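PDB 3HM0: probable Thioesterase from Bartonella henselae, which probably hydrolyses thioester bonds, although its natural substrate is not established. Local coordinates for residues A41-Y44 and V45-D49. Sequence-based numbering, arbitrary orientation.
Sequences ARVY and VADTD
Tyr44 and Asp47 clasp each other through two hydrogen bonds at the start of a 3-10 turn, in the loop that carries the chain from strand 37-42 of the antiparallel sheet toward helix 58-72, a long helix packed on that sheet in a manner consistent with the hotdog fold of thioesterases. Tyr44 N gives its hydrogen to Asp47 OD2 at 3.1 Å; the N-H...O angle of 174° makes this bond almost straight, and it uses the anti lone pair of the carboxylate. In return, Asp47 N donates to Tyr44 O at 2.9 Å, arriving 51° above the carbonyl plane. The pair thus joins a side-chain acceptor for Tyr44 N, at the start of the 3-10 segment, to a backbone bond from residue i+3 back to residue i. With CG anti to its own carbonyl carbon (chi1 -66°), the Asp47 carboxylate swings back toward Tyr44 N. Its other oxygen, OD1, forms a salt bridge with Arg58, so both oxygens are engaged.

Val45 O is gripped twice by one residue: Thr48 N approaches to 3.1 Å and Thr48 OG1 to 2.9 Å, the hydroxyl lying in the carbonyl plane on a lone pair. Thr48 OG1 also pairs with Phe50 N of a second subunit, linking the turn to the assembly. Ala46 N, poorly angled toward Tyr44 O, instead bonds to Glu64 of a third subunit, whose Glu69 holds Tyr44 OH.

Val43 CG1 rests 3.9 Å from Asp47 CB, and the methyl Thr48 CG2 lies 3.5 Å from Tyr44 O. One face of the Tyr44 ring is overlaid toward its rim by Arg42 CG, 3.8 Å above the plane.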
loop_
_atom_site.group_PDB
_atom_site.type_symbol
_atom_site.label_atom_id
_atom_site.label_comp_id
_atom_site.label_asym_id
_atom_site.label_seq_id
_atom_site.Cartn_x
_atom_site.Cartn_y
_atom_site.Cartn_z
ATOM N N ALA A 41 -8.958 -14.366 -4.259
ATOM C CA ALA A 41 -8.198 -13.775 -3.169
ATOM C C ALA A 41 -9.144 -13.424 -2.042
ATOM O O ALA A 41 -10.311 -13.099 -2.272
ATOM C CB ALA A 41 -7.412 -12.538 -3.632
ATOM N N ARG A 42 -8.627 -13.525 -0.829
ATOM C CA ARG A 42 -9.343 -13.189 0.392
ATOM C C ARG A 42 -9.109 -11.706 0.756
ATOM O O ARG A 42 -8.087 -11.120 0.406
ATOM C CB ARG A 42 -8.833 -14.108 1.518
ATOM C CG ARG A 42 -9.582 -14.001 2.850
ATOM C CD ARG A 42 -10.929 -14.675 2.763
ATOM N NE ARG A 42 -10.797 -16.121 2.633
ATOM C CZ ARG A 42 -11.797 -16.985 2.769
ATOM N NH1 ARG A 42 -13.026 -16.560 3.027
ATOM N NH2 ARG A 42 -11.557 -18.287 2.654
ATOM N N VAL A 43 -10.066 -11.102 1.448
ATOM C CA VAL A 43 -9.903 -9.740 1.922
ATOM C C VAL A 43 -9.468 -9.785 3.377
ATOM O O VAL A 43 -10.125 -10.396 4.219
ATOM C CB VAL A 43 -11.205 -8.938 1.838
ATOM C CG1 VAL A 43 -11.081 -7.629 2.616
ATOM C CG2 VAL A 43 -11.634 -8.710 0.363
ATOM N N TYR A 44 -8.367 -9.103 3.653
ATOM C CA TYR A 44 -7.797 -9.006 4.969
ATOM C C TYR A 44 -7.889 -7.573 5.492
ATOM O O TYR A 44 -8.324 -6.679 4.764
ATOM C CB TYR A 44 -6.338 -9.445 4.876
ATOM C CG TYR A 44 -6.173 -10.868 4.423
ATOM C CD1 TYR A 44 -6.340 -11.929 5.322
ATOM C CD2 TYR A 44 -5.861 -11.167 3.098
ATOM C CE1 TYR A 44 -6.186 -13.258 4.911
ATOM C CE2 TYR A 44 -5.718 -12.495 2.670
ATOM C CZ TYR A 44 -5.872 -13.526 3.590
ATOM O OH TYR A 44 -5.719 -14.824 3.192
ATOM N N VAL A 45 -7.476 -7.342 6.742
ATOM C CA VAL A 45 -7.600 -6.014 7.341
ATOM C C VAL A 45 -6.911 -4.929 6.489
ATOM O O VAL A 45 -7.425 -3.813 6.330
ATOM C CB VAL A 45 -7.144 -5.981 8.830
ATOM C CG1 VAL A 45 -7.187 -4.541 9.393
ATOM C CG2 VAL A 45 -8.022 -6.908 9.695
ATOM N N ALA A 46 -5.755 -5.286 5.926
ATOM C CA ALA A 46 -4.954 -4.411 5.087
ATOM C C ALA A 46 -5.770 -3.831 3.926
ATOM O O ALA A 46 -5.519 -2.718 3.472
ATOM C CB ALA A 46 -3.767 -5.163 4.566
ATOM N N ASP A 47 -6.751 -4.579 3.450
ATOM C CA ASP A 47 -7.459 -4.191 2.231
ATOM C C ASP A 47 -8.557 -3.149 2.498
ATOM O O ASP A 47 -9.063 -2.529 1.558
ATOM C CB ASP A 47 -8.020 -5.435 1.549
ATOM C CG ASP A 47 -6.934 -6.341 1.053
ATOM O OD1 ASP A 47 -6.113 -5.864 0.224
ATOM O OD2 ASP A 47 -6.873 -7.513 1.506
ATOM N N THR A 48 -8.870 -2.937 3.781
ATOM C CA THR A 48 -10.062 -2.206 4.190
ATOM C C THR A 48 -9.755 -0.767 4.551
ATOM O O THR A 48 -8.576 -0.409 4.770
ATOM C CB THR A 48 -10.772 -2.862 5.389
ATOM O OG1 THR A 48 -10.025 -2.614 6.580
ATOM C CG2 THR A 48 -10.947 -4.351 5.183
ATOM N N ASP A 49 -10.810 0.057 4.586
ATOM C CA ASP A 49 -10.685 1.422 5.094
ATOM C C ASP A 49 -11.637 1.735 6.232
ATOM O O ASP A 49 -12.421 0.887 6.664
ATOM C CB ASP A 49 -10.762 2.475 3.983
ATOM C CG ASP A 49 -12.156 2.618 3.361
ATOM O OD1 ASP A 49 -13.185 2.246 3.975
ATOM O OD2 ASP A 49 -12.206 3.129 2.224
#